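Local coordinates for protein nuclear receptor subfamily 1 group I member 3 (Mus musculus, PDB 1XNX) that activates transcription from retinoic acid and xenobiotic response elements as a nuclear receptor partnered with RXR, its ligand-binding domain here holding the steroid androstenol, at residues A[141-153]-A[227-241]. Numbering follows the deposited sequence.
Sequences GFQYEFLESILHF and LRSINNAYSYELQRL. With ATE (16,17-androstene-3-ol), chain C.
E237 OE1 is gripped from both segments: the backbone N of Q143, at the N-cap of helix 144-158, donates a hydrogen bond to it (2.6 Å), arriving from above the carboxylate plane, and R240 NH2 adds a salt bridge at 3.3 Å. A bend at chi2 (68°) swings the E237 carboxylate back toward Q143 N. E237 CG meets the edge of the F142 ring, 3.5 Å from CD2, while E237 CB lies over one face of the F146 ring, whose opposite face takes I150 CG1. With CG turned away from the backbone N (chi1 177°), the F146 ring runs past Y234, planes 42° apart; F146 CD1 comes within 3.4 Å of Y234 CB. The Y234 ring lies flat over the backbone of F146, with F146 CB over the same face and the hydroxyl reaching E145 CB (3.3 Å). An alanine in place of Y234 lacks this ring and hydroxyl and would probably open a gap beside the helix's first turn. Farther along, I230 CD1 meets S149 CB, and L227 CD1 sits over the centre of the F153 ring (3.9 Å from its centroid). Helices 216-233 and 235-241, the last one modelled, thus join helix 144-158 in a wall of the nuclear receptor ligand pocket, where L151 and L241 meet androstenol and F142 and Y234 matter for recognising TCPOBOP.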
ATOM      1  N   GLY A 141      18.326   1.308 -19.985  1.00 23.00           N
ATOM      2  CA  GLY A 141      18.225   0.636 -21.262  1.00 25.66           C
ATOM      3  C   GLY A 141      17.251  -0.526 -21.347  1.00 25.38           C
ATOM      4  O   GLY A 141      17.209  -1.233 -22.362  1.00 26.03           O
ATOM      5  N   PHE A 142      16.470  -0.753 -20.299  1.00 24.49           N
ATOM      6  CA  PHE A 142      15.496  -1.829 -20.357  1.00 25.65           C
ATOM      7  C   PHE A 142      14.339  -1.384 -21.269  1.00 27.46           C
ATOM      8  O   PHE A 142      13.970  -0.207 -21.316  1.00 28.11           O
ATOM      9  CB  PHE A 142      15.004  -2.182 -18.953  1.00 25.43           C
ATOM     10  CG  PHE A 142      16.012  -2.958 -18.138  1.00 27.26           C
ATOM     11  CD1 PHE A 142      16.881  -2.303 -17.261  1.00 28.33           C
ATOM     12  CD2 PHE A 142      16.116  -4.346 -18.273  1.00 26.75           C
ATOM     13  CE1 PHE A 142      17.841  -3.014 -16.525  1.00 27.66           C
ATOM     14  CE2 PHE A 142      17.066  -5.067 -17.548  1.00 29.77           C
ATOM     15  CZ  PHE A 142      17.935  -4.396 -16.668  1.00 31.43           C
ATOM     16  N   GLN A 143      13.790  -2.333 -22.014  1.00 29.37           N
ATOM     17  CA  GLN A 143      12.706  -2.053 -22.943  1.00 29.36           C
ATOM     18  C   GLN A 143      11.414  -1.640 -22.231  1.00 30.44           C
ATOM     19  O   GLN A 143      11.000  -2.256 -21.243  1.00 34.26           O
ATOM     20  CB  GLN A 143      12.470  -3.283 -23.816  1.00 26.78           C
ATOM     21  CG  GLN A 143      11.478  -3.068 -24.935  1.00 32.46           C
ATOM     22  CD  GLN A 143      11.498  -4.214 -25.929  1.00 39.58           C
ATOM     23  OE1 GLN A 143      10.679  -4.270 -26.837  1.00 48.58           O
ATOM     24  NE2 GLN A 143      12.448  -5.128 -25.763  1.00 39.53           N
ATOM     25  N   TYR A 144      10.777  -0.596 -22.741  1.00 30.28           N
ATOM     26  CA  TYR A 144       9.551  -0.097 -22.137  1.00 30.30           C
ATOM     27  C   TYR A 144       8.475  -1.168 -21.971  1.00 29.65           C
ATOM     28  O   TYR A 144       7.960  -1.360 -20.872  1.00 27.15           O
ATOM     29  CB  TYR A 144       8.988   1.062 -22.959  1.00 31.21           C
ATOM     30  CG  TYR A 144       8.122   1.987 -22.144  1.00 33.16           C
ATOM     31  CD1 TYR A 144       8.690   2.929 -21.290  1.00 30.40           C
ATOM     32  CD2 TYR A 144       6.729   1.897 -22.197  1.00 43.89           C
ATOM     33  CE1 TYR A 144       7.890   3.762 -20.506  1.00 37.86           C
ATOM     34  CE2 TYR A 144       5.919   2.721 -21.418  1.00 44.14           C
ATOM     35  CZ  TYR A 144       6.504   3.651 -20.577  1.00 46.22           C
ATOM     36  OH  TYR A 144       5.699   4.468 -19.819  1.00 57.53           O
ATOM     37  N   GLU A 145       8.133  -1.850 -23.065  1.00 33.06           N
ATOM     38  CA  GLU A 145       7.108  -2.902 -23.054  1.00 33.94           C
ATOM     39  C   GLU A 145       7.400  -3.909 -21.964  1.00 29.97           C
ATOM     40  O   GLU A 145       6.502  -4.348 -21.252  1.00 30.55           O
ATOM     41  CB  GLU A 145       7.059  -3.631 -24.397  1.00 37.04           C
ATOM     42  CG  GLU A 145       6.565  -2.799 -25.577  1.00 44.99           C
ATOM     43  CD  GLU A 145       7.524  -1.689 -25.966  1.00 50.99           C
ATOM     44  OE1 GLU A 145       8.760  -1.915 -25.949  1.00 50.42           O
ATOM     45  OE2 GLU A 145       7.033  -0.592 -26.304  1.00 47.08           O
ATOM     46  N   PHE A 146       8.669  -4.285 -21.859  1.00 31.33           N
ATOM     47  CA  PHE A 146       9.124  -5.213 -20.829  1.00 31.97           C
ATOM     48  C   PHE A 146       8.733  -4.605 -19.475  1.00 29.63           C
ATOM     49  O   PHE A 146       7.945  -5.182 -18.725  1.00 30.38           O
ATOM     50  CB  PHE A 146      10.636  -5.365 -20.930  1.00 29.43           C
ATOM     51  CG  PHE A 146      11.228  -6.238 -19.874  1.00 30.39           C
ATOM     52  CD1 PHE A 146      10.710  -7.506 -19.634  1.00 28.53           C
ATOM     53  CD2 PHE A 146      12.333  -5.809 -19.136  1.00 28.58           C
ATOM     54  CE1 PHE A 146      11.282  -8.336 -18.675  1.00 28.32           C
ATOM     55  CE2 PHE A 146      12.911  -6.634 -18.174  1.00 31.93           C
ATOM     56  CZ  PHE A 146      12.383  -7.900 -17.945  1.00 29.23           C
ATOM     57  N   LEU A 147       9.272  -3.422 -19.192  1.00 26.31           N
ATOM     58  CA  LEU A 147       8.989  -2.694 -17.964  1.00 27.17           C
ATOM     59  C   LEU A 147       7.501  -2.508 -17.652  1.00 26.78           C
ATOM     60  O   LEU A 147       7.118  -2.473 -16.481  1.00 26.56           O
ATOM     61  CB  LEU A 147       9.667  -1.320 -18.016  1.00 26.56           C
ATOM     62  CG  LEU A 147      11.110  -1.170 -17.523  1.00 26.91           C
ATOM     63  CD1 LEU A 147      11.882  -2.473 -17.664  1.00 31.62           C
ATOM     64  CD2 LEU A 147      11.783  -0.045 -18.299  1.00 28.05           C
ATOM     65  N   GLU A 148       6.656  -2.362 -18.669  1.00 27.80           N
ATOM     66  CA  GLU A 148       5.225  -2.185 -18.407  1.00 28.58           C
ATOM     67  C   GLU A 148       4.627  -3.491 -17.908  1.00 29.06           C
ATOM     68  O   GLU A 148       3.831  -3.511 -16.963  1.00 24.88           O
ATOM     69  CB  GLU A 148       4.479  -1.737 -19.665  1.00 28.62           C
ATOM     70  CG  GLU A 148       4.718  -0.293 -20.045  1.00 39.06           C
ATOM     71  CD  GLU A 148       3.870   0.134 -21.228  1.00 48.78           C
ATOM     72  OE1 GLU A 148       3.982  -0.503 -22.301  1.00 57.89           O
ATOM     73  OE2 GLU A 148       3.090   1.103 -21.087  1.00 56.46           O
ATOM     74  N   SER A 149       5.024  -4.580 -18.559  1.00 28.05           N
ATOM     75  CA  SER A 149       4.551  -5.898 -18.193  1.00 28.28           C
ATOM     76  C   SER A 149       4.993  -6.194 -16.773  1.00 30.55           C
ATOM     77  O   SER A 149       4.183  -6.566 -15.920  1.00 35.93           O
ATOM     78  CB  SER A 149       5.113  -6.936 -19.154  1.00 29.12           C
ATOM     79  OG  SER A 149       4.617  -6.700 -20.457  1.00 36.41           O
ATOM     80  N   ILE A 150       6.285  -6.023 -16.517  1.00 30.45           N
ATOM     81  CA  ILE A 150       6.811  -6.257 -15.187  1.00 28.20           C
ATOM     82  C   ILE A 150       6.015  -5.435 -14.173  1.00 28.80           C
ATOM     83  O   ILE A 150       5.708  -5.922 -13.082  1.00 27.44           O
ATOM     84  CB  ILE A 150       8.301  -5.888 -15.115  1.00 27.15           C
ATOM     85  CG1 ILE A 150       9.126  -6.988 -15.784  1.00 31.94           C
ATOM     86  CG2 ILE A 150       8.735  -5.718 -13.656  1.00 27.23           C
ATOM     87  CD1 ILE A 150       8.922  -8.363 -15.140  1.00 28.15           C
ATOM     88  N   LEU A 151       5.664  -4.204 -14.544  1.00 25.68           N
ATOM     89  CA  LEU A 151       4.901  -3.338 -13.659  1.00 25.43           C
ATOM     90  C   LEU A 151       3.479  -3.803 -13.442  1.00 26.14           C
ATOM     91  O   LEU A 151       2.975  -3.752 -12.320  1.00 24.85           O
ATOM     92  CB  LEU A 151       4.860  -1.909 -14.188  1.00 27.57           C
ATOM     93  CG  LEU A 151       5.703  -0.891 -13.418  1.00 30.20           C
ATOM     94  CD1 LEU A 151       5.389  -0.980 -11.933  1.00 25.42           C
ATOM     95  CD2 LEU A 151       7.183  -1.173 -13.667  1.00 40.02           C
ATOM     96  N   HIS A 152       2.817  -4.239 -14.510  1.00 26.51           N
ATOM     97  CA  HIS A 152       1.437  -4.694 -14.385  1.00 26.64           C
ATOM     98  C   HIS A 152       1.408  -5.856 -13.404  1.00 24.18           C
ATOM     99  O   HIS A 152       0.537  -5.929 -12.531  1.00 24.83           O
ATOM    100  CB  HIS A 152       0.879  -5.152 -15.740  1.00 28.23           C
ATOM    101  CG  HIS A 152      -0.618  -5.226 -15.783  1.00 41.17           C
ATOM    102  ND1 HIS A 152      -1.302  -6.018 -16.679  1.00 45.26           N
ATOM    103  CD2 HIS A 152      -1.564  -4.589 -15.050  1.00 49.53           C
ATOM    104  CE1 HIS A 152      -2.602  -5.869 -16.498  1.00 40.70           C
ATOM    105  NE2 HIS A 152      -2.787  -5.007 -15.515  1.00 42.89           N
ATOM    106  N   PHE A 153       2.374  -6.758 -13.553  1.00 22.14           N
ATOM    107  CA  PHE A 153       2.476  -7.925 -12.689  1.00 23.80           C
ATOM    108  C   PHE A 153       2.473  -7.541 -11.215  1.00 25.45           C
ATOM    109  O   PHE A 153       1.631  -8.004 -10.435  1.00 22.79           O
ATOM    110  CB  PHE A 153       3.757  -8.698 -12.996  1.00 25.23           C
ATOM    111  CG  PHE A 153       4.034  -9.808 -12.023  1.00 24.49           C
ATOM    112  CD1 PHE A 153       3.289 -10.983 -12.057  1.00 26.86           C
ATOM    113  CD2 PHE A 153       4.989  -9.647 -11.026  1.00 22.54           C
ATOM    114  CE1 PHE A 153       3.485 -11.984 -11.107  1.00 26.22           C
ATOM    115  CE2 PHE A 153       5.192 -10.634 -10.073  1.00 30.16           C
ATOM    116  CZ  PHE A 153       4.438 -11.805 -10.113  1.00 30.30           C
ATOM    117  N   LEU A 227       3.831 -14.180 -15.498  1.00 32.87           N
ATOM    118  CA  LEU A 227       5.250 -14.020 -15.244  1.00 34.97           C
ATOM    119  C   LEU A 227       6.081 -14.841 -16.227  1.00 35.07           C
ATOM    120  O   LEU A 227       6.982 -14.306 -16.865  1.00 37.06           O
ATOM    121  CB  LEU A 227       5.572 -14.415 -13.798  1.00 34.94           C
ATOM    122  CG  LEU A 227       6.904 -13.898 -13.234  1.00 37.19           C
ATOM    123  CD1 LEU A 227       6.982 -12.380 -13.347  1.00 34.70           C
ATOM    124  CD2 LEU A 227       7.029 -14.322 -11.787  1.00 41.53           C
ATOM    125  N   ARG A 228       5.770 -16.127 -16.363  1.00 36.51           N
ATOM    126  CA  ARG A 228       6.503 -16.995 -17.286  1.00 40.39           C
ATOM    127  C   ARG A 228       6.452 -16.473 -18.714  1.00 37.58           C
ATOM    128  O   ARG A 228       7.457 -16.490 -19.419  1.00 35.24           O
ATOM    129  CB  ARG A 228       5.954 -18.426 -17.236  1.00 42.35           C
ATOM    130  CG  ARG A 228       6.354 -19.161 -15.963  1.00 53.03           C
ATOM    131  CD  ARG A 228       5.566 -20.447 -15.744  1.00 65.43           C
ATOM    132  NE  ARG A 228       5.975 -21.106 -14.503  1.00 66.36           N
ATOM    133  CZ  ARG A 228       5.417 -22.209 -14.017  1.00 68.69           C
ATOM    134  NH1 ARG A 228       4.414 -22.790 -14.663  1.00 75.69           N
ATOM    135  NH2 ARG A 228       5.863 -22.734 -12.887  1.00 68.02           N
ATOM    136  N   SER A 229       5.286 -16.009 -19.145  1.00 38.83           N
ATOM    137  CA  SER A 229       5.146 -15.478 -20.495  1.00 42.22           C
ATOM    138  C   SER A 229       6.088 -14.300 -20.715  1.00 44.10           C
ATOM    139  O   SER A 229       6.777 -14.235 -21.729  1.00 44.93           O
ATOM    140  CB  SER A 229       3.706 -15.029 -20.748  1.00 40.83           C
ATOM    141  OG  SER A 229       2.851 -16.144 -20.894  1.00 46.21           O
ATOM    142  N   ILE A 230       6.112 -13.374 -19.761  1.00 45.71           N
ATOM    143  CA  ILE A 230       6.960 -12.193 -19.852  1.00 46.83           C
ATOM    144  C   ILE A 230       8.434 -12.560 -20.027  1.00 45.66           C
ATOM    145  O   ILE A 230       9.131 -11.970 -20.855  1.00 41.40           O
ATOM    146  CB  ILE A 230       6.788 -11.296 -18.598  1.00 48.86           C
ATOM    147  CG1 ILE A 230       5.323 -10.866 -18.467  1.00 50.79           C
ATOM    148  CG2 ILE A 230       7.671 -10.067 -18.706  1.00 52.22           C
ATOM    149  CD1 ILE A 230       5.002 -10.119 -17.190  1.00 52.51           C
ATOM    150  N   ASN A 231       8.913 -13.534 -19.262  1.00 45.86           N
ATOM    151  CA  ASN A 231      10.310 -13.920 -19.379  1.00 49.31           C
ATOM    152  C   ASN A 231      10.607 -14.571 -20.719  1.00 49.10           C
ATOM    153  O   ASN A 231      11.653 -14.325 -21.318  1.00 47.37           O
ATOM    154  CB  ASN A 231      10.718 -14.877 -18.269  1.00 52.31           C
ATOM    155  CG  ASN A 231      12.164 -15.324 -18.404  1.00 61.75           C
ATOM    156  OD1 ASN A 231      13.088 -14.512 -18.305  1.00 69.33           O
ATOM    157  ND2 ASN A 231      12.366 -16.616 -18.653  1.00 73.61           N
ATOM    158  N   ASN A 232       9.692 -15.417 -21.183  1.00 51.50           N
ATOM    159  CA  ASN A 232       9.871 -16.080 -22.465  1.00 50.69           C
ATOM    160  C   ASN A 232       9.983 -15.020 -23.553  1.00 48.38           C
ATOM    161  O   ASN A 232      10.836 -15.111 -24.434  1.00 47.97           O
ATOM    162  CB  ASN A 232       8.686 -17.003 -22.769  1.00 50.99           C
ATOM    163  CG  ASN A 232       8.884 -18.421 -22.232  1.00 57.83           C
ATOM    164  OD1 ASN A 232       9.068 -18.631 -21.027  1.00 53.90           O
ATOM    165  ND2 ASN A 232       8.844 -19.400 -23.130  1.00 66.28           N
ATOM    166  N   ALA A 233       9.134 -14.002 -23.468  1.00 45.74           N
ATOM    167  CA  ALA A 233       9.114 -12.932 -24.452  1.00 44.54           C
ATOM    168  C   ALA A 233      10.335 -12.006 -24.431  1.00 48.30           C
ATOM    169  O   ALA A 233      10.991 -11.817 -25.458  1.00 47.51           O
ATOM    170  CB  ALA A 233       7.843 -12.121 -24.292  1.00 41.78           C
ATOM    171  N   TYR A 234      10.652 -11.430 -23.276  1.00 49.76           N
ATOM    172  CA  TYR A 234      11.788 -10.519 -23.202  1.00 48.54           C
ATOM    173  C   TYR A 234      12.983 -11.122 -22.484  1.00 48.90           C
ATOM    174  O   TYR A 234      13.664 -10.450 -21.706  1.00 50.15           O
ATOM    175  CB  TYR A 234      11.374  -9.226 -22.506  1.00 48.19           C
ATOM    176  CG  TYR A 234      10.084  -8.641 -23.013  1.00 41.68           C
ATOM    177  CD1 TYR A 234       8.857  -9.106 -22.548  1.00 40.89           C
ATOM    178  CD2 TYR A 234      10.089  -7.593 -23.934  1.00 42.58           C
ATOM    179  CE1 TYR A 234       7.661  -8.537 -22.981  1.00 35.27           C
ATOM    180  CE2 TYR A 234       8.902  -7.017 -24.375  1.00 41.65           C
ATOM    181  CZ  TYR A 234       7.692  -7.494 -23.891  1.00 39.08           C
ATOM    182  OH  TYR A 234       6.517  -6.919 -24.315  1.00 46.29           O
ATOM    183  N   SER A 235      13.242 -12.392 -22.758  1.00 48.61           N
ATOM    184  CA  SER A 235      14.347 -13.099 -22.119  1.00 47.74           C
ATOM    185  C   SER A 235      15.704 -12.471 -22.423  1.00 42.75           C
ATOM    186  O   SER A 235      16.619 -12.532 -21.603  1.00 44.46           O
ATOM    187  CB  SER A 235      14.350 -14.566 -22.555  1.00 47.22           C
ATOM    188  OG  SER A 235      15.163 -15.351 -21.698  1.00 54.79           O
ATOM    189  N   TYR A 236      15.828 -11.862 -23.598  1.00 38.95           N
ATOM    190  CA  TYR A 236      17.083 -11.241 -24.006  1.00 41.55           C
ATOM    191  C   TYR A 236      17.478 -10.077 -23.100  1.00 43.04           C
ATOM    192  O   TYR A 236      18.666  -9.781 -22.927  1.00 40.56           O
ATOM    193  CB  TYR A 236      16.983 -10.793 -25.465  1.00 39.96           C
ATOM    194  CG  TYR A 236      15.731 -10.015 -25.790  1.00 39.75           C
ATOM    195  CD1 TYR A 236      15.626  -8.656 -25.481  1.00 44.51           C
ATOM    196  CD2 TYR A 236      14.648 -10.632 -26.422  1.00 37.94           C
ATOM    197  CE1 TYR A 236      14.478  -7.932 -25.797  1.00 44.56           C
ATOM    198  CE2 TYR A 236      13.496  -9.916 -26.740  1.00 36.26           C
ATOM    199  CZ  TYR A 236      13.422  -8.569 -26.426  1.00 41.55           C
ATOM    200  OH  TYR A 236      12.296  -7.850 -26.747  1.00 52.80           O
ATOM    201  N   GLU A 237      16.475  -9.435 -22.512  1.00 44.58           N
ATOM    202  CA  GLU A 237      16.698  -8.317 -21.614  1.00 44.29           C
ATOM    203  C   GLU A 237      17.516  -8.790 -20.411  1.00 46.03           C
ATOM    204  O   GLU A 237      18.434  -8.107 -19.952  1.00 48.90           O
ATOM    205  CB  GLU A 237      15.358  -7.768 -21.140  1.00 44.35           C
ATOM    206  CG  GLU A 237      15.273  -6.248 -21.111  1.00 50.09           C
ATOM    207  CD  GLU A 237      15.300  -5.643 -22.498  1.00 52.86           C
ATOM    208  OE1 GLU A 237      15.310  -4.402 -22.611  1.00 48.87           O
ATOM    209  OE2 GLU A 237      15.304  -6.416 -23.479  1.00 63.43           O
ATOM    210  N   LEU A 238      17.189  -9.968 -19.901  1.00 48.18           N
ATOM    211  CA  LEU A 238      17.902 -10.503 -18.752  1.00 50.31           C
ATOM    212  C   LEU A 238      19.235 -11.141 -19.142  1.00 49.40           C
ATOM    213  O   LEU A 238      20.249 -10.958 -18.458  1.00 48.26           O
ATOM    214  CB  LEU A 238      17.010 -11.507 -18.017  1.00 51.34           C
ATOM    215  CG  LEU A 238      15.741 -10.859 -17.441  1.00 56.38           C
ATOM    216  CD1 LEU A 238      14.823 -11.919 -16.848  1.00 60.89           C
ATOM    217  CD2 LEU A 238      16.131  -9.826 -16.386  1.00 56.86           C
ATOM    218  N   GLN A 239      19.248 -11.872 -20.248  1.00 49.63           N
ATOM    219  CA  GLN A 239      20.479 -12.514 -20.683  1.00 51.38           C
ATOM    220  C   GLN A 239      21.597 -11.502 -20.917  1.00 49.88           C
ATOM    221  O   GLN A 239      22.773 -11.805 -20.692  1.00 49.54           O
ATOM    222  CB  GLN A 239      20.247 -13.308 -21.961  1.00 50.72           C
ATOM    223  CG  GLN A 239      21.516 -13.937 -22.493  1.00 58.62           C
ATOM    224  CD  GLN A 239      21.259 -14.857 -23.656  1.00 61.67           C
ATOM    225  OE1 GLN A 239      22.195 -15.351 -24.290  1.00 61.36           O
ATOM    226  NE2 GLN A 239      19.984 -15.105 -23.944  1.00 59.47           N
ATOM    227  N   ARG A 240      21.229 -10.308 -21.377  1.00 49.00           N
ATOM    228  CA  ARG A 240      22.207  -9.262 -21.637  1.00 48.52           C
ATOM    229  C   ARG A 240      22.706  -8.658 -20.324  1.00 50.37           C
ATOM    230  O   ARG A 240      23.885  -8.316 -20.191  1.00 51.37           O
ATOM    231  CB  ARG A 240      21.600  -8.168 -22.519  1.00 47.60           C
ATOM    232  CG  ARG A 240      22.564  -7.028 -22.798  1.00 45.99           C
ATOM    233  CD  ARG A 240      22.004  -6.003 -23.765  1.00 43.98           C
ATOM    234  NE  ARG A 240      20.720  -5.451 -23.335  1.00 49.32           N
ATOM    235  CZ  ARG A 240      19.580  -5.611 -24.003  1.00 48.78           C
ATOM    236  NH1 ARG A 240      19.559  -6.312 -25.137  1.00 48.67           N
ATOM    237  NH2 ARG A 240      18.459  -5.062 -23.543  1.00 49.96           N
ATOM    238  N   LEU A 241      21.805  -8.527 -19.354  1.00 51.06           N
ATOM    239  CA  LEU A 241      22.167  -7.976 -18.053  1.00 51.34           C
ATOM    240  C   LEU A 241      23.196  -8.882 -17.390  1.00 51.49           C
ATOM    241  O   LEU A 241      24.078  -8.413 -16.671  1.00 46.22           O
ATOM    242  CB  LEU A 241      20.935  -7.869 -17.151  1.00 51.40           C
ATOM    243  CG  LEU A 241      21.206  -7.318 -15.748  1.00 49.66           C
ATOM    244  CD1 LEU A 241      21.799  -5.919 -15.850  1.00 43.46           C
ATOM    245  CD2 LEU A 241      19.915  -7.295 -14.951  1.00 57.43           C
TER
HETATM  246  O1  ATE C 500      16.135  -8.308 -12.069  1.00 44.93           O
HETATM  247  C3  ATE C 500      16.869  -7.252 -12.691  1.00 38.59           C
HETATM  248  C2  ATE C 500      17.323  -6.322 -11.543  1.00 34.34           C
HETATM  249  C1  ATE C 500      16.184  -5.445 -11.003  1.00 31.82           C
HETATM  250  C4  ATE C 500      15.882  -6.724 -13.755  1.00 37.43           C
HETATM  251  C5  ATE C 500      14.758  -5.889 -13.093  1.00 27.69           C
HETATM  252  C6  ATE C 500      13.821  -5.356 -14.195  1.00 27.71           C
HETATM  253  C10 ATE C 500      15.247  -4.788 -12.064  1.00 29.75           C
HETATM  254  C19 ATE C 500      16.144  -3.735 -12.816  1.00 32.81           C
HETATM  255  C9  ATE C 500      14.065  -3.958 -11.435  1.00 30.94           C
HETATM  256  C11 ATE C 500      14.474  -2.864 -10.414  1.00 25.72           C
HETATM  257  C8  ATE C 500      13.145  -3.418 -12.610  1.00 24.52           C
HETATM  258  C7  ATE C 500      12.688  -4.493 -13.630  1.00 24.65           C
HETATM  259  C14 ATE C 500      11.969  -2.583 -12.024  1.00 31.18           C
HETATM  260  C15 ATE C 500      10.888  -1.948 -12.897  1.00 39.32           C
HETATM  261  C13 ATE C 500      12.374  -1.488 -10.984  1.00 31.03           C
HETATM  262  C12 ATE C 500      13.294  -2.033  -9.869  1.00 25.78           C
HETATM  263  C18 ATE C 500      13.103  -0.258 -11.626  1.00 35.93           C
HETATM  264  C17 ATE C 500      10.955  -1.000 -10.754  1.00 39.89           C
HETATM  265  C16 ATE C 500      10.120  -1.259 -11.786  1.00 41.53           C